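Local coordinates for uncharacterized protein (Alicyclobacillus acidocaldarius subsp. acidocaldarius, PDB 3RQB), which is of unknown function but probably acts as a hotdog-fold acyl-CoA thioesterase, hydrolysing acyl-CoA thioesters to coenzyme A and the free acid, at residues 244-249 with 261-266; 237-242 with 265-270; 72-77 with 98-103. One frame throughout, in Å; residues are numbered along the deposited sequence.

Interaction 1 (244-249 with 261-266); sequences FDQIGE and TTQLVY
One face of the Phe244 ring lies over Val265: the branched CB sits 3.8 Å from the ring centroid and 23° off its normal, a CH-pi contact displaced toward the CZ side of the ring. CG1 of Val265 meets CE1 and CZ while CG2 reaches CZ and CE2, so the whole fork presses on the outer half of the ring. A chi1 of 74° makes this possible, lodging CG of Phe244 between its backbone N and carbonyl carbon and swinging the ring across to the next strand. Phe239 also packs on Phe244. The other flat groups on this face, the amides of Gln246 and Gln263, stand side by side on extended chains with planes 49° apart; their CB atoms are 3.7 Å from each other, and OE1 of Gln246 accepts a hydrogen bond from Arg195. Beneath them, strands 243-251 and 257-267 form an antiparallel hairpin. Its hydrogen-bonded pairs are Phe244 with Val265, Gln246 with Gln263 and Gly248 with Thr261; Val265 N to Phe244 O is 2.7 Å, and Gly248 N to Thr261 O is 2.8 Å. Asp245, Ile247, Thr262 and Leu264 project from the reverse face, where Thr262 is hydrogen-bonded to Tyr214 of the second subunit and Asp245 to Thr237. A serine in place of Phe244 would probably leave Val265 without its aromatic cover and open a gap beside Phe239. Gln263 touches Asp190 and lies near Thr208, a grouping that recalls the Asp-Thr-Gln site of TesB-type thioesterases, although no catalytic role is established here. Both faces are thus mixed: ring-valine contact, amides and Thr261 on one, Ile247 and Leu264 beside Asp245 and Thr262 on the other, where the second subunit approaches.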
loop_
_atom_site.group_PDB
_atom_site.type_symbol
_atom_site.label_atom_id
_atom_site.label_comp_id
_atom_site.label_asym_id
_atom_site.label_seq_id
_atom_site.Cartn_x
_atom_site.Cartn_y
_atom_site.Cartn_z
ATOM N N PHE B 244 -9.956 2.168 -9.869
ATOM C CA PHE B 244 -10.013 0.799 -9.381
ATOM C C PHE B 244 -8.665 0.399 -8.791
ATOM O O PHE B 244 -7.681 1.133 -8.924
ATOM C CB PHE B 244 -10.379 -0.158 -10.515
ATOM C CG PHE B 244 -9.257 -0.400 -11.479
ATOM C CD1 PHE B 244 -9.123 0.387 -12.614
ATOM C CD2 PHE B 244 -8.322 -1.410 -11.239
ATOM C CE1 PHE B 244 -8.081 0.166 -13.498
ATOM C CE2 PHE B 244 -7.276 -1.640 -12.109
ATOM C CZ PHE B 244 -7.151 -0.853 -13.242
ATOM N N ASP B 245 -8.610 -0.807 -8.228
ATOM C CA ASP B 245 -7.460 -1.253 -7.455
ATOM C C ASP B 245 -7.020 -2.665 -7.828
ATOM O O ASP B 245 -7.795 -3.467 -8.346
ATOM C CB ASP B 245 -7.788 -1.221 -5.960
ATOM C CG ASP B 245 -8.483 -2.487 -5.492
ATOM O OD1 ASP B 245 -9.360 -2.997 -6.223
ATOM O OD2 ASP B 245 -8.135 -2.981 -4.401
ATOM N N GLN B 246 -5.766 -2.972 -7.537
ATOM C CA GLN B 246 -5.251 -4.288 -7.821
ATOM C C GLN B 246 -4.611 -4.789 -6.556
ATOM O O GLN B 246 -3.818 -4.085 -5.941
ATOM C CB GLN B 246 -4.214 -4.221 -8.943
ATOM C CG GLN B 246 -3.942 -5.555 -9.605
ATOM C CD GLN B 246 -3.066 -5.424 -10.832
ATOM O OE1 GLN B 246 -3.553 -5.143 -11.927
ATOM N NE2 GLN B 246 -1.763 -5.633 -10.658
ATOM N N ILE B 247 -4.983 -5.993 -6.153
ATOM C CA ILE B 247 -4.292 -6.678 -5.077
ATOM C C ILE B 247 -3.605 -7.896 -5.657
ATOM O O ILE B 247 -4.192 -8.625 -6.456
ATOM C CB ILE B 247 -5.257 -7.125 -3.987
ATOM C CG1 ILE B 247 -6.177 -5.970 -3.601
ATOM C CG2 ILE B 247 -4.489 -7.626 -2.783
ATOM C CD1 ILE B 247 -6.887 -6.175 -2.281
ATOM N N GLY B 248 -2.361 -8.127 -5.266
ATOM C CA GLY B 248 -1.651 -9.256 -5.823
ATOM C C GLY B 248 -0.588 -9.864 -4.941
ATOM O O GLY B 248 -0.049 -9.204 -4.053
ATOM N N GLU B 249 -0.290 -11.135 -5.209
ATOM C CA GLU B 249 0.721 -11.892 -4.477
ATOM C C GLU B 249 1.681 -12.571 -5.436
ATOM O O GLU B 249 1.316 -12.895 -6.563
ATOM C CB GLU B 249 0.055 -12.968 -3.644
ATOM C CG GLU B 249 -1.151 -12.467 -2.911
ATOM C CD GLU B 249 -2.207 -13.534 -2.752
ATOM O OE1 GLU B 249 -1.937 -14.707 -3.109
ATOM O OE2 GLU B 249 -3.311 -13.187 -2.276
ATOM N N THR B 261 1.339 -6.992 -3.174
ATOM C CA THR B 261 1.245 -5.647 -3.724
ATOM C C THR B 261 -0.159 -5.154 -3.864
ATOM O O THR B 261 -1.094 -5.926 -4.052
ATOM C CB THR B 261 1.819 -5.553 -5.135
ATOM O OG1 THR B 261 1.075 -6.406 -6.009
ATOM C CG2 THR B 261 3.251 -5.969 -5.133
ATOM N N THR B 262 -0.271 -3.836 -3.818
ATOM C CA THR B 262 -1.498 -3.147 -4.149
ATOM C C THR B 262 -1.218 -2.040 -5.151
ATOM O O THR B 262 -0.099 -1.512 -5.254
ATOM C CB THR B 262 -2.166 -2.552 -2.909
ATOM O OG1 THR B 262 -1.351 -1.496 -2.385
ATOM C CG2 THR B 262 -2.340 -3.623 -1.849
ATOM N N GLN B 263 -2.253 -1.703 -5.896
ATOM C CA GLN B 263 -2.139 -0.710 -6.932
ATOM C C GLN B 263 -3.436 0.064 -6.940
ATOM O O GLN B 263 -4.511 -0.533 -6.883
ATOM C CB GLN B 263 -1.962 -1.418 -8.271
ATOM C CG GLN B 263 -1.262 -0.618 -9.338
ATOM C CD GLN B 263 -0.657 -1.512 -10.395
ATOM O OE1 GLN B 263 -0.829 -1.283 -11.587
ATOM N NE2 GLN B 263 0.052 -2.545 -9.960
ATOM N N LEU B 264 -3.342 1.387 -7.006
ATOM C CA LEU B 264 -4.520 2.210 -7.238
ATOM C C LEU B 264 -4.428 2.788 -8.639
ATOM O O LEU B 264 -3.438 3.426 -9.000
ATOM C CB LEU B 264 -4.635 3.332 -6.214
ATOM C CG LEU B 264 -5.942 4.116 -6.380
ATOM C CD1 LEU B 264 -7.119 3.161 -6.289
ATOM C CD2 LEU B 264 -6.093 5.265 -5.368
ATOM N N VAL B 265 -5.460 2.567 -9.437
ATOM C CA VAL B 265 -5.356 2.904 -10.834
ATOM C C VAL B 265 -6.519 3.729 -11.347
ATOM O O VAL B 265 -7.685 3.339 -11.243
ATOM C CB VAL B 265 -5.254 1.646 -11.671
ATOM C CG1 VAL B 265 -4.858 2.006 -13.086
ATOM C CG2 VAL B 265 -4.251 0.702 -11.050
ATOM N N TYR B 266 -6.171 4.877 -11.908
ATOM C CA TYR B 266 -7.103 5.699 -12.646
ATOM C C TYR B 266 -7.671 4.948 -13.840
ATOM O O TYR B 266 -6.953 4.263 -14.563
ATOM C CB TYR B 266 -6.395 6.940 -13.153
ATOM C CG TYR B 266 -7.266 7.782 -14.040
ATOM C CD1 TYR B 266 -8.246 8.615 -13.497
ATOM C CD2 TYR B 266 -7.122 7.752 -15.420
ATOM C CE1 TYR B 266 -9.058 9.404 -14.307
ATOM C CE2 TYR B 266 -7.928 8.536 -16.239
ATOM C CZ TYR B 266 -8.896 9.363 -15.677
ATOM O OH TYR B 266 -9.697 10.142 -16.488
#

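Interaction 2 (237-242 with 265-270); sequences TGFSHG and VYMKAP
Gly242, in the tight turn that carries strand 230-240 into strand 243-251, meets Met267 at the end of strand 257-267, within the C-terminal hotdog domain. The backbone of Met267 donates from N to the carbonyl O of Gly242 over 2.8 Å, with 157° at the hydrogen. That donor stands above the carbonyl plane, 39° out of it. Further along the same backbone, Gly242 CA makes a CA-H...O contact of 3.5 Å to Met267 O. Met267, present as selenomethionine, points toward the turn. Its chain runs out with CG anti to the backbone N (chi1 151°) and bends at the last torsion, which brings CE to 3.4 Å from Gly242 C while SE faces Phe239. SE lies 4.1 Å from Phe239 CB and reaches CD2 of the ring as well, a Met-aromatic contact made obliquely with the two side chains crossing at about a right angle. Tyr266 points the other way from its backbone, yet its ring swings round until CD1 is 3.7 Å from Gly242 O. Backbone angles at Gly242 explain the lack of a side chain: a CB there would be forced against the carbonyl O of His241. Nearby, Ser240 OG and His241 ND1 share a hydrogen bond of 2.9 Å. The second subunit closes over this corner: Arg115 of that chain hydrogen-bonds the carbonyl O atoms of Ser240 and His241, its Trp119 ring packs on Phe239, and one of its strands pairs with Gly238 and Phe239. A single backbone bond, backed by the Met267 side chain packed against Gly242 and Phe239, therefore ties the turn to the end of strand 257-267, while the neighbouring turn carbonyls are taken up by a positively charged side chain across the dimer interface.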
loop_
_atom_site.group_PDB
_atom_site.type_symbol
_atom_site.label_atom_id
_atom_site.label_comp_id
_atom_site.label_asym_id
_atom_site.label_seq_id
_atom_site.Cartn_x
_atom_site.Cartn_y
_atom_site.Cartn_z
ATOM N N THR B 237 -10.715 -5.472 -6.464
ATOM C CA THR B 237 -11.716 -5.334 -5.421
ATOM C C THR B 237 -12.970 -4.664 -5.979
ATOM O O THR B 237 -14.036 -5.271 -6.038
ATOM C CB THR B 237 -11.162 -4.562 -4.226
ATOM O OG1 THR B 237 -9.777 -4.892 -4.054
ATOM C CG2 THR B 237 -11.925 -4.938 -2.978
ATOM N N GLY B 238 -12.842 -3.419 -6.409
ATOM C CA GLY B 238 -13.975 -2.735 -6.991
ATOM C C GLY B 238 -13.545 -1.745 -8.047
ATOM O O GLY B 238 -12.354 -1.489 -8.218
ATOM N N PHE B 239 -14.523 -1.219 -8.777
ATOM C CA PHE B 239 -14.290 -0.171 -9.752
ATOM C C PHE B 239 -15.358 0.881 -9.525
ATOM O O PHE B 239 -16.547 0.607 -9.707
ATOM C CB PHE B 239 -14.448 -0.721 -11.164
ATOM C CG PHE B 239 -13.683 -2.001 -11.430
ATOM C CD1 PHE B 239 -14.219 -3.237 -11.080
ATOM C CD2 PHE B 239 -12.451 -1.974 -12.078
ATOM C CE1 PHE B 239 -13.523 -4.425 -11.348
ATOM C CE2 PHE B 239 -11.751 -3.156 -12.350
ATOM C CZ PHE B 239 -12.289 -4.380 -11.985
ATOM N N SER B 240 -14.966 2.087 -9.140
ATOM C CA SER B 240 -15.978 3.106 -8.918
ATOM C C SER B 240 -15.519 4.498 -9.295
ATOM O O SER B 240 -14.371 4.862 -9.057
ATOM C CB SER B 240 -16.442 3.094 -7.463
ATOM O OG SER B 240 -17.410 4.104 -7.239
ATOM N N HIS B 241 -16.419 5.254 -9.913
ATOM C CA HIS B 241 -16.230 6.686 -10.082
ATOM C C HIS B 241 -14.821 7.050 -10.529
ATOM O O HIS B 241 -14.194 7.947 -9.960
ATOM C CB HIS B 241 -16.582 7.424 -8.793
ATOM C CG HIS B 241 -18.052 7.523 -8.539
ATOM N ND1 HIS B 241 -18.852 6.415 -8.367
ATOM C CD2 HIS B 241 -18.869 8.598 -8.430
ATOM C CE1 HIS B 241 -20.097 6.802 -8.161
ATOM N NE2 HIS B 241 -20.135 8.123 -8.194
ATOM N N GLY B 242 -14.307 6.343 -11.529
ATOM C CA GLY B 242 -13.052 6.739 -12.134
ATOM C C GLY B 242 -11.812 6.019 -11.657
ATOM O O GLY B 242 -10.731 6.246 -12.191
ATOM N N VAL B 265 -5.460 2.567 -9.437
ATOM C CA VAL B 265 -5.356 2.904 -10.834
ATOM C C VAL B 265 -6.519 3.729 -11.347
ATOM O O VAL B 265 -7.685 3.339 -11.243
ATOM C CB VAL B 265 -5.254 1.646 -11.671
ATOM C CG1 VAL B 265 -4.858 2.006 -13.086
ATOM C CG2 VAL B 265 -4.251 0.702 -11.050
ATOM N N TYR B 266 -6.171 4.877 -11.908
ATOM C CA TYR B 266 -7.103 5.699 -12.646
ATOM C C TYR B 266 -7.671 4.948 -13.840
ATOM O O TYR B 266 -6.953 4.263 -14.563
ATOM C CB TYR B 266 -6.395 6.940 -13.153
ATOM C CG TYR B 266 -7.266 7.782 -14.040
ATOM C CD1 TYR B 266 -8.246 8.615 -13.497
ATOM C CD2 TYR B 266 -7.122 7.752 -15.420
ATOM C CE1 TYR B 266 -9.058 9.404 -14.307
ATOM C CE2 TYR B 266 -7.928 8.536 -16.239
ATOM C CZ TYR B 266 -8.896 9.363 -15.677
ATOM O OH TYR B 266 -9.697 10.142 -16.488
HETATM N N MSE B 267 -8.964 5.110 -14.063
HETATM C CA MSE B 267 -9.643 4.407 -15.134
HETATM C C MSE B 267 -10.665 5.312 -15.840
HETATM O O MSE B 267 -11.420 6.035 -15.182
HETATM C CB MSE B 267 -10.309 3.184 -14.534
HETATM C CG MSE B 267 -11.552 2.721 -15.226
HETATM SE SE MSE B 267 -12.580 1.742 -13.916
HETATM C CE MSE B 267 -13.322 3.252 -12.911
ATOM N N LYS B 268 -10.682 5.276 -17.176
ATOM C CA LYS B 268 -11.521 6.176 -17.989
ATOM C C LYS B 268 -12.915 5.715 -18.478
ATOM O O LYS B 268 -13.557 6.432 -19.231
ATOM C CB LYS B 268 -10.729 6.750 -19.172
ATOM C CG LYS B 268 -9.849 7.935 -18.797
ATOM C CD LYS B 268 -9.909 9.058 -19.823
ATOM C CE LYS B 268 -9.224 10.339 -19.311
ATOM N NZ LYS B 268 -7.721 10.299 -19.324
ATOM N N ALA B 269 -13.384 4.540 -18.077
ATOM C CA ALA B 269 -14.681 4.044 -18.564
ATOM C C ALA B 269 -15.920 4.858 -18.142
ATOM O O ALA B 269 -16.247 4.934 -16.960
ATOM C CB ALA B 269 -14.857 2.583 -18.166
ATOM N N PRO B 270 -16.608 5.473 -19.120
ATOM C CA PRO B 270 -17.919 6.096 -18.930
ATOM C C PRO B 270 -19.053 5.140 -19.289
ATOM O O PRO B 270 -18.801 4.004 -19.699
ATOM C CB PRO B 270 -17.878 7.263 -19.909
ATOM C CG PRO B 270 -17.059 6.735 -21.049
ATOM C CD PRO B 270 -16.085 5.723 -20.475
#

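Interaction 3 (72-77 with 98-103); sequences PAKVAP and MMQDGE
Hydrogen bonds from one side chain, that of Gln100, carry most of this contact with the loop 72-77. Its NE2 gives a nearly straight bond to Lys74 O, 2.9 Å long with 170° at the hydrogen; the acceptor lies in the amide plane, although NE2 itself stands above the plane of the Lys74 carbonyl. The same nitrogen bonds Pro77 O at 3.2 Å and, weakly, Ala76 O at 3.1 Å. Three carbonyls thus compete for the two hydrogens of one amide NH2, so at least one bond must be shared or weak. On the other branch, OE1 accepts a weak bond from Lys74 N at 3.1 Å, so both ends of the amide are held and its rotation is restricted. CG of Gln100 stands anti to its own carbonyl carbon (chi1 -88°), and the extended chain beyond it carries the amide into the bend of the loop. Gln100 opens the type I' turn of the hairpin between strands 91-100 and 103-113 in the N-terminal hotdog domain; Asp101 and Gly102, with positive phi, form its corners, and Gln100 and Glu103 bond each other through both backbone N and O atoms. Van der Waals contacts are lighter. Ala73 CB approaches OE1 of Gln100 at 3.9 Å, and Lys74 CD comes alongside the same oxygen at 3.7 Å. Val29, Phe78 and Val105 also touch the Gln100 side chain. Lys74 NZ and Asp101 OD2 remain 5.0 Å apart, too far for a salt bridge.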
loop_
_atom_site.group_PDB
_atom_site.type_symbol
_atom_site.label_atom_id
_atom_site.label_comp_id
_atom_site.label_asym_id
_atom_site.label_seq_id
_atom_site.Cartn_x
_atom_site.Cartn_y
_atom_site.Cartn_z
ATOM N N PRO B 72 3.387 11.353 -15.735
ATOM C CA PRO B 72 4.121 10.424 -16.606
ATOM C C PRO B 72 5.527 10.934 -16.901
ATOM O O PRO B 72 5.705 12.085 -17.306
ATOM C CB PRO B 72 3.278 10.401 -17.890
ATOM C CG PRO B 72 2.453 11.645 -17.835
ATOM C CD PRO B 72 2.171 11.876 -16.387
ATOM N N ALA B 73 6.523 10.083 -16.704
ATOM C CA ALA B 73 7.888 10.514 -16.923
ATOM C C ALA B 73 8.192 10.564 -18.423
ATOM O O ALA B 73 7.792 9.668 -19.173
ATOM C CB ALA B 73 8.850 9.597 -16.193
ATOM N N LYS B 74 8.867 11.632 -18.850
ATOM C CA LYS B 74 9.351 11.776 -20.223
ATOM C C LYS B 74 10.458 10.758 -20.423
ATOM O O LYS B 74 10.993 10.247 -19.428
ATOM C CB LYS B 74 9.886 13.189 -20.473
ATOM C CG LYS B 74 8.831 14.301 -20.422
ATOM C CD LYS B 74 8.661 14.894 -19.020
ATOM C CE LYS B 74 8.048 16.296 -19.085
ATOM N NZ LYS B 74 7.461 16.604 -20.432
ATOM N N VAL B 75 10.835 10.440 -21.665
ATOM C CA VAL B 75 11.955 9.518 -21.744
ATOM C C VAL B 75 13.112 10.467 -21.930
ATOM O O VAL B 75 13.463 10.930 -23.023
ATOM C CB VAL B 75 11.831 8.616 -22.986
ATOM C CG1 VAL B 75 12.903 7.548 -22.963
ATOM C CG2 VAL B 75 10.434 7.988 -23.054
ATOM N N ALA B 76 13.719 10.704 -20.784
ATOM C CA ALA B 76 14.673 11.763 -20.599
ATOM C C ALA B 76 15.579 11.336 -19.483
ATOM O O ALA B 76 15.222 10.458 -18.700
ATOM C CB ALA B 76 13.971 13.077 -20.256
ATOM N N PRO B 77 16.756 11.939 -19.405
ATOM C CA PRO B 77 17.390 11.882 -18.092
ATOM C C PRO B 77 16.431 12.439 -17.037
ATOM O O PRO B 77 15.552 13.268 -17.329
ATOM C CB PRO B 77 18.587 12.817 -18.240
ATOM C CG PRO B 77 18.853 12.878 -19.706
ATOM C CD PRO B 77 17.519 12.740 -20.373
HETATM N N MSE B 98 11.779 11.965 -7.766
HETATM C CA MSE B 98 12.375 11.940 -9.099
HETATM C C MSE B 98 11.943 13.158 -9.907
HETATM O O MSE B 98 10.753 13.390 -10.095
HETATM C CB MSE B 98 11.995 10.658 -9.846
HETATM C CG MSE B 98 12.454 10.647 -11.304
HETATM SE SE MSE B 98 11.707 9.176 -12.343
HETATM C CE MSE B 98 12.351 7.653 -11.254
HETATM N N MSE B 99 12.916 13.926 -10.388
HETATM C CA MSE B 99 12.636 15.130 -11.166
HETATM C C MSE B 99 13.214 15.082 -12.569
HETATM O O MSE B 99 14.304 14.567 -12.780
HETATM C CB MSE B 99 13.179 16.362 -10.442
HETATM C CG MSE B 99 12.344 16.774 -9.250
HETATM SE SE MSE B 99 13.384 17.675 -7.879
HETATM C CE MSE B 99 14.607 16.209 -7.397
ATOM N N GLN B 100 12.459 15.622 -13.521
ATOM C CA GLN B 100 12.948 15.895 -14.873
ATOM C C GLN B 100 12.601 17.329 -15.219
ATOM O O GLN B 100 11.459 17.754 -15.021
ATOM C CB GLN B 100 12.262 14.994 -15.885
ATOM C CG GLN B 100 12.933 13.684 -16.099
ATOM C CD GLN B 100 12.065 12.757 -16.903
ATOM O OE1 GLN B 100 10.836 12.856 -16.860
ATOM N NE2 GLN B 100 12.693 11.856 -17.655
ATOM N N ASP B 101 13.567 18.077 -15.746
ATOM C CA ASP B 101 13.307 19.462 -16.127
ATOM C C ASP B 101 12.753 20.262 -14.944
ATOM O O ASP B 101 11.823 21.055 -15.108
ATOM C CB ASP B 101 12.305 19.531 -17.288
ATOM C CG ASP B 101 12.687 18.633 -18.450
ATOM O OD1 ASP B 101 13.626 18.997 -19.192
ATOM O OD2 ASP B 101 12.035 17.574 -18.629
ATOM N N GLY B 102 13.304 20.037 -13.755
ATOM C CA GLY B 102 12.934 20.808 -12.577
ATOM C C GLY B 102 11.585 20.499 -11.938
ATOM O O GLY B 102 11.255 21.035 -10.886
ATOM N N GLU B 103 10.798 19.626 -12.550
ATOM C CA GLU B 103 9.483 19.323 -11.998
ATOM C C GLU B 103 9.437 17.919 -11.393
ATOM O O GLU B 103 10.157 17.015 -11.836
ATOM C CB GLU B 103 8.392 19.512 -13.058
ATOM C CG GLU B 103 7.992 20.970 -13.279
ATOM C CD GLU B 103 6.973 21.146 -14.399
ATOM O OE1 GLU B 103 7.339 20.930 -15.577
ATOM O OE2 GLU B 103 5.808 21.503 -14.098
#

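Interaction 3 comes first along the chain, in the N-terminal hotdog domain; interactions 1 and 2 follow in the C-terminal one and share Val265 and Tyr266 of strand 257-267. These two have centres about 12 Å apart and touch, chiefly through Phe244 against Phe239 and a probable hydrogen bond between Asp245 and Thr237. Together they join three consecutive antiparallel strands, 230-240, 243-251 and 257-267, and both reach the second subunit. The centre of interaction 3 lies about 24 Å from that of interaction 1 and 27 Å from that of interaction 2, without touching either. The set therefore samples both domains: a hairpin tip and the loop 72-77 beside it in one, the dimer-facing strands in the other.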